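Uncharacterized CBS-domain protein (Klebsiella pneumoniae subsp. pneumoniae, PDB 3HF7) is of unknown function but binds AMP through a CBS-domain pair that forms one part of a longer, probably membrane-bound protein. Local coordinates at residues 1-13 against 81-93. Numbering follows the deposited sequence.
Sequences KVSVNDIMVPRNE and FVPEGTPLSTQLV. With AMP (adenosine monophosphate), chain B.
Val2 meets the start of helix 88-98 in two ways: its carbonyl O takes a weak hydrogen bond from Leu88 N (3.4 Å), and its CG1 lies 4.0 Å from Leu88 CD1. Ser3 follows in a single beta bridge with Pro87. Ser3 N gives a nearly straight bond to Asp6 OD2 (2.7 Å), pairing the two as a capping box at the start of the short, weakly bonded helix about residues 4-7, and Ser3 OG adds a capping bond from Asn5 N. Val4 N then donates to Thr86 O (2.7 Å), meeting it almost head-on with a C=O...N angle of 163°. Beyond this bond the Val4 side chain is buried, CG2 lying near Val82 CG1, Leu88 CD2 and Gln91 CG, with Val105 and Val116 of the sheet also against it. With CG anti to the carbonyl carbon (chi1 -56°), the Asn5 amide reaches across to the type II turn Pro83-Thr86, where OD1 accepts from Gly85 N at 2.7 Å, the donor tilted 28° from the carbonyl plane. Ile7 adds to the apolar side, its CG1 3.6 Å from Leu88 CD2, the methyl that also packs on the backbone between Ser3 and Val4. Farther along, Val9 pairs with Leu115 at the edge of the sheet and sets its CG2 3.8 Å from AMP O2'. One short and one weak backbone bond, with the Asn5 amide oxygen, thus join the N-terminal segment to the turn and helix start of the CBS fold, with valine, leucine and isoleucine packed behind them, consistent with a fixed path for the chain toward the nucleotide.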
loop_
_atom_site.group_PDB
_atom_site.type_symbol
_atom_site.label_atom_id
_atom_site.label_comp_id
_atom_site.label_asym_id
_atom_site.label_seq_id
_atom_site.Cartn_x
_atom_site.Cartn_y
_atom_site.Cartn_z
ATOM N N LYS A 1 4.223 2.394 25.597
ATOM C CA LYS A 1 3.162 3.130 24.833
ATOM C C LYS A 1 2.689 2.276 23.649
ATOM O O LYS A 1 3.402 1.361 23.215
ATOM C CB LYS A 1 3.662 4.512 24.360
ATOM N N VAL A 2 1.483 2.535 23.146
ATOM C CA VAL A 2 0.984 1.780 21.985
ATOM C C VAL A 2 1.701 2.257 20.710
ATOM O O VAL A 2 1.888 3.464 20.507
ATOM C CB VAL A 2 -0.574 1.844 21.828
ATOM C CG1 VAL A 2 -1.060 0.787 20.800
ATOM C CG2 VAL A 2 -1.283 1.616 23.191
ATOM N N SER A 3 2.112 1.303 19.868
ATOM C CA SER A 3 2.944 1.604 18.703
ATOM C C SER A 3 2.328 1.117 17.404
ATOM O O SER A 3 1.373 0.335 17.391
ATOM C CB SER A 3 4.331 0.969 18.857
ATOM O OG SER A 3 4.371 -0.311 18.237
ATOM N N VAL A 4 2.912 1.581 16.308
ATOM C CA VAL A 4 2.497 1.186 14.981
ATOM C C VAL A 4 2.364 -0.340 14.854
ATOM O O VAL A 4 1.463 -0.840 14.171
ATOM C CB VAL A 4 3.464 1.793 13.934
ATOM C CG1 VAL A 4 4.145 0.733 13.091
ATOM C CG2 VAL A 4 2.747 2.811 13.079
ATOM N N ASN A 5 3.241 -1.066 15.549
ATOM C CA ASN A 5 3.285 -2.529 15.493
ATOM C C ASN A 5 1.969 -3.149 15.931
ATOM O O ASN A 5 1.584 -4.216 15.452
ATOM C CB ASN A 5 4.425 -3.081 16.358
ATOM C CG ASN A 5 5.797 -2.510 15.987
ATOM O OD1 ASN A 5 5.983 -1.913 14.918
ATOM N ND2 ASN A 5 6.763 -2.700 16.881
ATOM N N ASP A 6 1.269 -2.458 16.828
ATOM C CA ASP A 6 0.053 -2.993 17.419
ATOM C C ASP A 6 -1.153 -2.976 16.489
ATOM O O ASP A 6 -2.074 -3.782 16.657
ATOM C CB ASP A 6 -0.235 -2.278 18.725
ATOM C CG ASP A 6 0.918 -2.391 19.682
ATOM O OD1 ASP A 6 1.300 -3.548 19.981
ATOM O OD2 ASP A 6 1.462 -1.348 20.107
ATOM N N ILE A 7 -1.134 -2.088 15.492
ATOM C CA ILE A 7 -2.321 -1.863 14.651
ATOM C C ILE A 7 -2.150 -2.107 13.158
ATOM O O ILE A 7 -3.138 -2.192 12.429
ATOM C CB ILE A 7 -2.944 -0.466 14.894
ATOM C CG1 ILE A 7 -1.881 0.630 14.851
ATOM C CG2 ILE A 7 -3.619 -0.440 16.251
ATOM C CD1 ILE A 7 -1.901 1.442 13.634
ATOM N N MET A 8 -0.907 -2.222 12.703
ATOM C CA MET A 8 -0.635 -2.541 11.302
ATOM C C MET A 8 -1.331 -3.845 10.888
ATOM O O MET A 8 -1.569 -4.714 11.724
ATOM C CB MET A 8 0.875 -2.666 11.066
ATOM C CG MET A 8 1.492 -3.809 11.828
ATOM S SD MET A 8 3.217 -4.097 11.471
ATOM C CE MET A 8 3.965 -2.631 12.077
ATOM N N VAL A 9 -1.663 -3.973 9.605
ATOM C CA VAL A 9 -2.104 -5.248 9.034
ATOM C C VAL A 9 -0.834 -6.079 8.802
ATOM O O VAL A 9 0.115 -5.585 8.181
ATOM C CB VAL A 9 -2.841 -5.030 7.689
ATOM C CG1 VAL A 9 -3.092 -6.354 6.960
ATOM C CG2 VAL A 9 -4.151 -4.295 7.908
ATOM N N PRO A 10 -0.803 -7.330 9.300
ATOM C CA PRO A 10 0.443 -8.095 9.216
ATOM C C PRO A 10 0.859 -8.367 7.775
ATOM O O PRO A 10 0.006 -8.523 6.895
ATOM C CB PRO A 10 0.108 -9.414 9.925
ATOM C CG PRO A 10 -1.152 -9.149 10.684
ATOM C CD PRO A 10 -1.896 -8.116 9.901
ATOM N N ARG A 11 2.169 -8.417 7.552
ATOM C CA ARG A 11 2.732 -8.603 6.219
ATOM C C ARG A 11 1.972 -9.644 5.387
ATOM O O ARG A 11 1.563 -9.358 4.264
ATOM C CB ARG A 11 4.215 -8.952 6.345
ATOM C CG ARG A 11 4.897 -9.462 5.072
ATOM C CD ARG A 11 6.316 -9.858 5.442
ATOM N NE ARG A 11 7.061 -10.396 4.307
ATOM C CZ ARG A 11 8.161 -9.838 3.816
ATOM N NH1 ARG A 11 8.633 -8.709 4.355
ATOM N NH2 ARG A 11 8.781 -10.394 2.779
ATOM N N ASN A 12 1.773 -10.840 5.947
ATOM C CA ASN A 12 1.046 -11.937 5.276
ATOM C C ASN A 12 -0.335 -11.559 4.715
ATOM O O ASN A 12 -0.842 -12.203 3.789
ATOM C CB ASN A 12 0.897 -13.142 6.225
ATOM C CG ASN A 12 0.643 -12.729 7.697
ATOM O OD1 ASN A 12 1.490 -12.075 8.346
ATOM N ND2 ASN A 12 -0.510 -13.135 8.230
ATOM N N GLU A 13 -0.938 -10.522 5.284
ATOM C CA GLU A 13 -2.300 -10.148 4.961
ATOM C C GLU A 13 -2.365 -8.917 4.072
ATOM O O GLU A 13 -3.441 -8.357 3.848
ATOM C CB GLU A 13 -3.043 -9.831 6.238
ATOM C CG GLU A 13 -2.807 -10.803 7.340
ATOM C CD GLU A 13 -4.104 -11.194 7.979
ATOM O OE1 GLU A 13 -4.423 -10.677 9.079
ATOM O OE2 GLU A 13 -4.821 -11.992 7.338
ATOM N N PHE A 81 7.226 4.734 3.564
ATOM C CA PHE A 81 7.786 3.775 4.528
ATOM C C PHE A 81 7.876 4.313 5.937
ATOM O O PHE A 81 8.368 5.416 6.151
ATOM C CB PHE A 81 9.149 3.296 4.059
ATOM C CG PHE A 81 9.073 2.340 2.918
ATOM C CD1 PHE A 81 8.546 1.055 3.108
ATOM C CD2 PHE A 81 9.490 2.725 1.649
ATOM C CE1 PHE A 81 8.456 0.166 2.069
ATOM C CE2 PHE A 81 9.396 1.837 0.586
ATOM C CZ PHE A 81 8.887 0.553 0.803
ATOM N N VAL A 82 7.388 3.517 6.887
ATOM C CA VAL A 82 7.326 3.863 8.314
ATOM C C VAL A 82 8.185 2.880 9.111
ATOM O O VAL A 82 7.946 1.673 9.048
ATOM C CB VAL A 82 5.874 3.729 8.844
ATOM C CG1 VAL A 82 5.807 3.955 10.355
ATOM C CG2 VAL A 82 4.954 4.676 8.114
ATOM N N PRO A 83 9.163 3.379 9.888
ATOM C CA PRO A 83 9.969 2.448 10.690
ATOM C C PRO A 83 9.120 1.572 11.614
ATOM O O PRO A 83 8.044 1.989 12.061
ATOM C CB PRO A 83 10.859 3.377 11.519
ATOM C CG PRO A 83 10.929 4.633 10.740
ATOM C CD PRO A 83 9.581 4.777 10.086
ATOM N N GLU A 84 9.596 0.359 11.870
ATOM C CA GLU A 84 8.991 -0.512 12.868
ATOM C C GLU A 84 8.970 0.172 14.234
ATOM O O GLU A 84 9.953 0.787 14.645
ATOM C CB GLU A 84 9.770 -1.832 12.943
ATOM C CG GLU A 84 9.616 -2.620 14.243
ATOM C CD GLU A 84 10.712 -2.310 15.281
ATOM O OE1 GLU A 84 10.362 -1.971 16.442
ATOM O OE2 GLU A 84 11.922 -2.421 14.943
ATOM N N GLY A 85 7.840 0.065 14.922
ATOM C CA GLY A 85 7.737 0.509 16.304
ATOM C C GLY A 85 7.576 2.001 16.493
ATOM O O GLY A 85 7.634 2.502 17.614
ATOM N N THR A 86 7.380 2.724 15.395
ATOM C CA THR A 86 7.055 4.129 15.492
ATOM C C THR A 86 5.758 4.220 16.306
ATOM O O THR A 86 4.808 3.456 16.070
ATOM C CB THR A 86 6.947 4.759 14.095
ATOM O OG1 THR A 86 8.254 4.807 13.511
ATOM C CG2 THR A 86 6.383 6.167 14.146
ATOM N N PRO A 87 5.733 5.115 17.306
ATOM C CA PRO A 87 4.568 5.219 18.182
ATOM C C PRO A 87 3.427 5.938 17.485
ATOM O O PRO A 87 3.662 6.869 16.702
ATOM C CB PRO A 87 5.082 6.048 19.370
ATOM C CG PRO A 87 6.576 6.220 19.140
ATOM C CD PRO A 87 6.799 6.058 17.684
ATOM N N LEU A 88 2.204 5.501 17.776
ATOM C CA LEU A 88 1.011 6.024 17.116
ATOM C C LEU A 88 0.968 7.542 17.164
ATOM O O LEU A 88 0.580 8.203 16.191
ATOM C CB LEU A 88 -0.249 5.450 17.762
ATOM C CG LEU A 88 -0.425 3.934 17.673
ATOM C CD1 LEU A 88 -1.850 3.537 18.045
ATOM C CD2 LEU A 88 -0.088 3.454 16.276
ATOM N N SER A 89 1.379 8.079 18.308
ATOM C CA SER A 89 1.424 9.515 18.539
ATOM C C SER A 89 2.264 10.189 17.453
ATOM O O SER A 89 1.768 11.072 16.732
ATOM C CB SER A 89 2.013 9.798 19.923
ATOM O OG SER A 89 1.839 8.670 20.776
ATOM N N THR A 90 3.522 9.746 17.329
ATOM C CA THR A 90 4.465 10.342 16.387
ATOM C C THR A 90 3.977 10.183 14.952
ATOM O O THR A 90 4.033 11.139 14.166
ATOM C CB THR A 90 5.873 9.722 16.506
ATOM O OG1 THR A 90 6.114 9.337 17.865
ATOM C CG2 THR A 90 6.939 10.728 16.062
ATOM N N GLN A 91 3.495 8.986 14.612
ATOM C CA GLN A 91 3.025 8.726 13.253
ATOM C C GLN A 91 1.854 9.632 12.882
ATOM O O GLN A 91 1.799 10.116 11.750
ATOM C CB GLN A 91 2.672 7.247 13.039
ATOM C CG GLN A 91 2.576 6.838 11.576
ATOM C CD GLN A 91 3.783 7.256 10.731
ATOM O OE1 GLN A 91 3.625 7.839 9.667
ATOM N NE2 GLN A 91 4.984 6.953 11.203
ATOM N N LEU A 92 0.950 9.885 13.833
ATOM C CA LEU A 92 -0.184 10.775 13.593
ATOM C C LEU A 92 0.278 12.103 12.989
ATOM O O LEU A 92 -0.295 12.582 12.016
ATOM C CB LEU A 92 -0.970 11.014 14.880
ATOM C CG LEU A 92 -2.500 11.035 14.769
ATOM C CD1 LEU A 92 -3.111 11.293 16.123
ATOM C CD2 LEU A 92 -3.025 12.061 13.772
ATOM N N VAL A 93 1.335 12.675 13.552
ATOM C CA VAL A 93 1.927 13.897 13.022
ATOM C C VAL A 93 2.535 13.698 11.629
ATOM O O VAL A 93 2.146 14.381 10.688
ATOM C CB VAL A 93 2.978 14.474 13.989
ATOM C CG1 VAL A 93 3.664 15.687 13.381
ATOM C CG2 VAL A 93 2.329 14.843 15.309
HETATM P P AMP B . -10.101 0.235 2.331
HETATM O O1P AMP B . -10.589 -1.201 2.234
HETATM O O2P AMP B . -9.026 0.628 1.346
HETATM O O3P AMP B . -11.171 1.285 2.466
HETATM O "O5'" AMP B . -9.375 0.316 3.779
HETATM C "C5'" AMP B . -9.893 -0.352 4.940
HETATM C "C4'" AMP B . -8.763 -0.856 5.838
HETATM O "O4'" AMP B . -8.254 -2.102 5.361
HETATM C "C3'" AMP B . -7.563 0.091 5.926
HETATM O "O3'" AMP B . -7.634 1.026 7.023
HETATM C "C2'" AMP B . -6.386 -0.843 6.091
HETATM O "O2'" AMP B . -6.108 -1.064 7.467
HETATM C "C1'" AMP B . -6.824 -2.157 5.480
HETATM N N9 AMP B . -6.128 -2.224 4.168
HETATM C C8 AMP B . -6.117 -1.211 3.288
HETATM N N7 AMP B . -5.400 -1.523 2.186
HETATM C C5 AMP B . -4.924 -2.757 2.346
HETATM C C6 AMP B . -4.083 -3.653 1.534
HETATM N N6 AMP B . -3.634 -3.257 0.316
HETATM N N1 AMP B . -3.800 -4.872 2.053
HETATM C C2 AMP B . -4.254 -5.263 3.268
HETATM N N3 AMP B . -5.018 -4.479 4.060
HETATM C C4 AMP B . -5.392 -3.228 3.659
#